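Local coordinates for ATP-dependent Clp protease adapter protein CLPS1, chloroplastic (Arabidopsis thaliana, PDB 7D34), which acts as a small chloroplast adapter that modulates the ClpC chaperone and is probably involved in choosing substrates for the plastid Clp protease, at residues Y5-H10 with V50-A55; V21-K26 with M64-N69. All coordinates share one frame; numbering follows the deposited sequence.

Interaction 1 (Y5-H10 with V50-A55); sequences YRVILH and VVIVCA
V7 faces both V51 and I52 across the antiparallel strands 5-10 and 50-54. The V7 N-H runs almost straight to I52 O (3.0 Å), while V7 O accepts from V51 N at 2.7 Å. With two residues opposite one, and V51 in helical backbone conformation (psi -49°), this is a classic beta bulge. Beyond it, Y5 and C54 form a hydrogen-bonded pair, exchanging bonds through Y5 N to C54 O and C54 N to Y5 O. On the V7 face, V7 CG2 lies alongside I52 CG2 (3.7 Å) and also meets C54 SG at 3.9 Å; a chi1 of 44° sets the sulfur between its own N and C. V51 CG2, held beside its backbone N, presses on L9 CB at 3.5 Å, a tight carbon contact. R6, I8, V50 and V53 project from the other face, where the side chains of I8 and V50 cross, with I8 CD1 3.8 Å from V50 CG2. The R6 guanidinium reaches salt bridges with E76 and D78, and with E76 of the second subunit. The pairing joins the central strand to one outer strand of the three-stranded antiparallel sheet of the ClpS alpha/beta fold.

Interaction 2 (V21-K26 with M64-N69); sequences VQVLMK and MQLRGN
Helix 17-27 packs against the C-terminal end of helix 56-68 in the ClpS fold, with V23, L24 and K26 on the first helix meeting L66 on the second and N69 just past its end. The inner layer is apolar. L66 CD2 reaches between two residues of helix 17-27, lying 4.0 Å from V23 CG1 and 4.1 Å from L24 CD2, and L71 from the following loop also touches V23 and L66. V23 CG1 comes closer still to N69 CB, at 3.6 Å, so the asparagine's methylene continues the greasy surface while its amide reaches outward to polar partners. There K26, its chain bent about CG-CD (chi3 78°), swings NZ over to N69 OD1 at 2.7 Å, arriving tilted 30° from the carbonyl plane. The other end of the amide turns back to its own helix: N69 ND2 gives a nearly straight bond to Q65 O (2.8 Å, 164°). That carbonyl also takes the N69 backbone N-H, and the two donors approach it from opposite faces. With an alanine here, V23 would still have a CB to pack on, but K26 NZ would probably lose this acceptor and Q65 O its side-chain donor. N69 O is bound in addition by Y19 OH, so the first residue past the helix is tied to helix 17-27 at both side chain and backbone. With both ends of the amide engaged, its rotation is fixed, and the lysine's positive charge would be expected to polarise it and strengthen the ND2 bond that closes the last turn.

Overall arrangement
From the N terminus the chain runs through strand 5-10, then helix 17-27 and helix 33-46, before strand 48-54 returns to close the first loop at interaction 1. Helix 56-68 follows directly and closes the second loop on helix 17-27 at interaction 2. The segments alternate, so the two loops cross, one joining strand to strand and the other helix to helix. Their centres are 13 Å apart, yet side chains bridge them: V51 and L9 pack on L24, and V7 packs on L66, joining sheet and helices in one core. The bound phenylalanine lies close by, about 4 Å from the L9 side chain and about 7 Å from that of L24, while H10 lines its pocket.

Interaction 1 (Y5-H10 with V50-A55)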
loop_
_atom_site.group_PDB
_atom_site.type_symbol
_atom_site.label_atom_id
_atom_site.label_comp_id
_atom_site.label_asym_id
_atom_site.label_seq_id
_atom_site.Cartn_x
_atom_site.Cartn_y
_atom_site.Cartn_z
ATOM N N TYR A 5 8.978 6.755 8.185
ATOM C CA TYR A 5 9.292 6.624 6.775
ATOM C C TYR A 5 8.647 5.345 6.267
ATOM O O TYR A 5 8.415 4.399 7.027
ATOM C CB TYR A 5 10.800 6.568 6.520
ATOM C CG TYR A 5 11.445 7.947 6.404
ATOM C CD1 TYR A 5 11.937 8.414 5.188
ATOM C CD2 TYR A 5 11.552 8.787 7.511
ATOM C CE1 TYR A 5 12.534 9.675 5.083
ATOM C CE2 TYR A 5 12.133 10.040 7.409
ATOM C CZ TYR A 5 12.622 10.483 6.206
ATOM O OH TYR A 5 13.186 11.740 6.150
ATOM N N ARG A 6 8.359 5.325 4.970
ATOM C CA ARG A 6 7.697 4.197 4.330
ATOM C C ARG A 6 8.714 3.366 3.558
ATOM O O ARG A 6 9.550 3.919 2.832
ATOM C CB ARG A 6 6.601 4.699 3.390
ATOM C CG ARG A 6 5.208 4.770 3.967
ATOM C CD ARG A 6 4.540 6.124 3.730
ATOM N NE ARG A 6 3.978 6.288 2.384
ATOM C CZ ARG A 6 3.108 7.239 2.057
ATOM N NH1 ARG A 6 2.648 7.335 0.828
ATOM N NH2 ARG A 6 2.660 8.075 2.976
ATOM N N VAL A 7 8.681 2.048 3.769
ATOM C CA VAL A 7 9.369 1.085 2.915
ATOM C C VAL A 7 8.341 0.558 1.919
ATOM O O VAL A 7 7.323 -0.031 2.310
ATOM C CB VAL A 7 10.008 -0.057 3.727
ATOM C CG1 VAL A 7 10.831 -0.979 2.821
ATOM C CG2 VAL A 7 10.903 0.482 4.856
ATOM N N ILE A 8 8.610 0.782 0.643
ATOM C CA ILE A 8 7.705 0.437 -0.445
ATOM C C ILE A 8 8.224 -0.774 -1.206
ATOM O O ILE A 8 9.419 -0.893 -1.491
ATOM C CB ILE A 8 7.519 1.639 -1.394
ATOM C CG1 ILE A 8 7.023 2.876 -0.635
ATOM C CG2 ILE A 8 6.552 1.273 -2.488
ATOM C CD1 ILE A 8 5.617 2.792 -0.118
ATOM N N LEU A 9 7.294 -1.669 -1.548
ATOM C CA LEU A 9 7.531 -2.825 -2.405
ATOM C C LEU A 9 6.835 -2.551 -3.733
ATOM O O LEU A 9 5.632 -2.269 -3.763
ATOM C CB LEU A 9 7.006 -4.109 -1.753
ATOM C CG LEU A 9 7.060 -5.332 -2.674
ATOM C CD1 LEU A 9 8.495 -5.692 -3.070
ATOM C CD2 LEU A 9 6.347 -6.518 -2.066
ATOM N N HIS A 10 7.602 -2.572 -4.819
ATOM C CA HIS A 10 7.063 -2.397 -6.158
ATOM C C HIS A 10 6.916 -3.737 -6.876
ATOM O O HIS A 10 7.727 -4.652 -6.704
ATOM C CB HIS A 10 7.975 -1.477 -6.968
ATOM C CG HIS A 10 8.120 -0.094 -6.408
ATOM N ND1 HIS A 10 7.406 0.980 -6.894
ATOM C CD2 HIS A 10 8.906 0.394 -5.417
ATOM C CE1 HIS A 10 7.748 2.069 -6.231
ATOM N NE2 HIS A 10 8.649 1.740 -5.322
ATOM N N VAL A 50 2.902 -0.823 0.724
ATOM C CA VAL A 50 3.658 -0.415 1.903
ATOM C C VAL A 50 4.044 -1.668 2.675
ATOM O O VAL A 50 3.182 -2.439 3.111
ATOM C CB VAL A 50 2.855 0.553 2.786
ATOM C CG1 VAL A 50 3.586 0.797 4.129
ATOM C CG2 VAL A 50 2.578 1.834 1.985
ATOM N N VAL A 51 5.345 -1.854 2.870
ATOM C CA VAL A 51 5.848 -3.020 3.581
ATOM C C VAL A 51 5.823 -2.791 5.091
ATOM O O VAL A 51 5.342 -3.630 5.865
ATOM C CB VAL A 51 7.273 -3.346 3.110
ATOM C CG1 VAL A 51 7.824 -4.478 3.954
ATOM C CG2 VAL A 51 7.256 -3.693 1.665
ATOM N N ILE A 52 6.348 -1.648 5.525
ATOM C CA ILE A 52 6.459 -1.299 6.935
ATOM C C ILE A 52 6.675 0.207 7.042
ATOM O O ILE A 52 7.211 0.839 6.123
ATOM C CB ILE A 52 7.607 -2.075 7.613
ATOM C CG1 ILE A 52 7.782 -1.657 9.075
ATOM C CG2 ILE A 52 8.890 -1.901 6.818
ATOM C CD1 ILE A 52 8.400 -2.757 9.943
ATOM N N VAL A 53 6.286 0.782 8.169
ATOM C CA VAL A 53 6.570 2.173 8.485
ATOM C C VAL A 53 7.514 2.153 9.680
ATOM O O VAL A 53 7.216 1.534 10.708
ATOM C CB VAL A 53 5.284 2.970 8.782
ATOM C CG1 VAL A 53 5.640 4.440 9.054
ATOM C CG2 VAL A 53 4.267 2.846 7.629
ATOM N N CYS A 54 8.651 2.828 9.545
ATOM C CA CYS A 54 9.709 2.776 10.541
ATOM C C CYS A 54 10.557 4.030 10.378
ATOM O O CYS A 54 10.360 4.830 9.456
ATOM C CB CYS A 54 10.578 1.515 10.404
ATOM S SG CYS A 54 11.043 1.088 8.728
ATOM N N ALA A 55 11.511 4.185 11.290
ATOM C CA ALA A 55 12.530 5.215 11.186
ATOM C C ALA A 55 13.263 5.170 9.854
ATOM O O ALA A 55 13.345 4.131 9.201
ATOM C CB ALA A 55 13.517 5.046 12.333
#

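Interaction 2 (V21-K26 with M64-N69)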
loop_
_atom_site.group_PDB
_atom_site.type_symbol
_atom_site.label_atom_id
_atom_site.label_comp_id
_atom_site.label_asym_id
_atom_site.label_seq_id
_atom_site.Cartn_x
_atom_site.Cartn_y
_atom_site.Cartn_z
ATOM N N VAL A 21 6.983 -13.520 -1.000
ATOM C CA VAL A 21 6.547 -13.739 0.379
ATOM C C VAL A 21 7.704 -14.190 1.254
ATOM O O VAL A 21 7.843 -13.736 2.398
ATOM C CB VAL A 21 5.405 -14.767 0.401
ATOM C CG1 VAL A 21 4.947 -15.097 1.796
ATOM C CG2 VAL A 21 4.240 -14.162 -0.324
ATOM N N GLN A 22 8.527 -15.120 0.760
ATOM C CA GLN A 22 9.643 -15.611 1.571
ATOM C C GLN A 22 10.637 -14.504 1.901
ATOM O O GLN A 22 11.143 -14.429 3.027
ATOM C CB GLN A 22 10.337 -16.779 0.876
ATOM C CG GLN A 22 9.444 -17.984 0.721
ATOM C CD GLN A 22 9.994 -19.048 -0.210
ATOM O OE1 GLN A 22 10.944 -18.820 -0.946
ATOM N NE2 GLN A 22 9.402 -20.236 -0.155
ATOM N N VAL A 23 10.966 -13.665 0.918
ATOM C CA VAL A 23 11.897 -12.562 1.166
ATOM C C VAL A 23 11.336 -11.624 2.232
ATOM O O VAL A 23 12.044 -11.207 3.160
ATOM C CB VAL A 23 12.184 -11.802 -0.138
ATOM C CG1 VAL A 23 13.041 -10.573 0.147
ATOM C CG2 VAL A 23 12.886 -12.681 -1.150
ATOM N N LEU A 24 10.061 -11.248 2.103
ATOM C CA LEU A 24 9.485 -10.357 3.102
ATOM C C LEU A 24 9.639 -10.948 4.494
ATOM O O LEU A 24 10.007 -10.252 5.445
ATOM C CB LEU A 24 8.013 -10.087 2.823
ATOM C CG LEU A 24 7.749 -9.201 1.600
ATOM C CD1 LEU A 24 6.293 -9.218 1.142
ATOM C CD2 LEU A 24 8.252 -7.775 1.886
ATOM N N MET A 25 9.337 -12.238 4.635
ATOM C CA MET A 25 9.467 -12.872 5.937
ATOM C C MET A 25 10.907 -12.888 6.419
ATOM O O MET A 25 11.169 -12.734 7.615
ATOM C CB MET A 25 8.966 -14.315 5.882
ATOM C CG MET A 25 7.570 -14.540 5.397
ATOM S SD MET A 25 6.451 -14.548 6.764
ATOM C CE MET A 25 6.923 -16.033 7.596
ATOM N N LYS A 26 11.849 -13.049 5.497
ATOM C CA LYS A 26 13.251 -13.138 5.877
ATOM C C LYS A 26 13.756 -11.842 6.492
ATOM O O LYS A 26 14.326 -11.847 7.589
ATOM C CB LYS A 26 14.110 -13.504 4.665
ATOM C CG LYS A 26 15.587 -13.685 5.046
ATOM C CD LYS A 26 16.424 -14.497 4.038
ATOM C CE LYS A 26 16.797 -13.659 2.822
ATOM N NZ LYS A 26 17.266 -14.530 1.683
ATOM N N MET A 64 17.238 -1.930 1.283
ATOM C CA MET A 64 18.453 -2.529 0.737
ATOM C C MET A 64 18.405 -4.049 0.843
ATOM O O MET A 64 18.807 -4.761 -0.084
ATOM C CB MET A 64 19.669 -1.915 1.434
ATOM C CG MET A 64 19.735 -0.402 1.218
ATOM S SD MET A 64 20.446 0.101 -0.353
ATOM C CE MET A 64 19.071 -0.182 -1.431
ATOM N N GLN A 65 17.917 -4.563 1.971
ATOM C CA GLN A 65 17.794 -6.003 2.144
ATOM C C GLN A 65 16.857 -6.589 1.101
ATOM O O GLN A 65 17.176 -7.608 0.481
ATOM C CB GLN A 65 17.305 -6.291 3.563
ATOM C CG GLN A 65 18.410 -6.178 4.618
ATOM C CD GLN A 65 17.842 -5.985 6.014
ATOM O OE1 GLN A 65 16.636 -5.742 6.176
ATOM N NE2 GLN A 65 18.702 -6.105 7.035
ATOM N N LEU A 66 15.740 -5.906 0.830
ATOM C CA LEU A 66 14.831 -6.322 -0.236
ATOM C C LEU A 66 15.535 -6.337 -1.594
ATOM O O LEU A 66 15.506 -7.342 -2.321
ATOM C CB LEU A 66 13.601 -5.403 -0.269
ATOM C CG LEU A 66 12.697 -5.411 0.972
ATOM C CD1 LEU A 66 11.549 -4.438 0.776
ATOM C CD2 LEU A 66 12.212 -6.813 1.286
ATOM N N ARG A 67 16.133 -5.201 -1.970
ATOM C CA ARG A 67 16.826 -5.091 -3.246
ATOM C C ARG A 67 17.884 -6.166 -3.403
ATOM O O ARG A 67 18.036 -6.739 -4.490
ATOM C CB ARG A 67 17.466 -3.713 -3.361
ATOM C CG ARG A 67 16.488 -2.530 -3.306
ATOM C CD ARG A 67 17.174 -1.249 -3.712
ATOM N NE ARG A 67 16.235 -0.136 -3.890
ATOM C CZ ARG A 67 16.552 1.141 -3.686
ATOM N NH1 ARG A 67 15.655 2.095 -3.882
ATOM N NH2 ARG A 67 17.772 1.465 -3.271
ATOM N N GLY A 68 18.631 -6.453 -2.333
ATOM C CA GLY A 68 19.681 -7.450 -2.433
ATOM C C GLY A 68 19.124 -8.845 -2.631
ATOM O O GLY A 68 19.797 -9.722 -3.181
ATOM N N ASN A 69 17.888 -9.072 -2.209
ATOM C CA ASN A 69 17.221 -10.343 -2.441
ATOM C C ASN A 69 16.409 -10.340 -3.729
ATOM O O ASN A 69 15.635 -11.268 -3.951
ATOM C CB ASN A 69 16.325 -10.684 -1.247
ATOM C CG ASN A 69 17.101 -11.256 -0.069
ATOM O OD1 ASN A 69 17.407 -12.440 -0.031
ATOM N ND2 ASN A 69 17.492 -10.389 0.856
#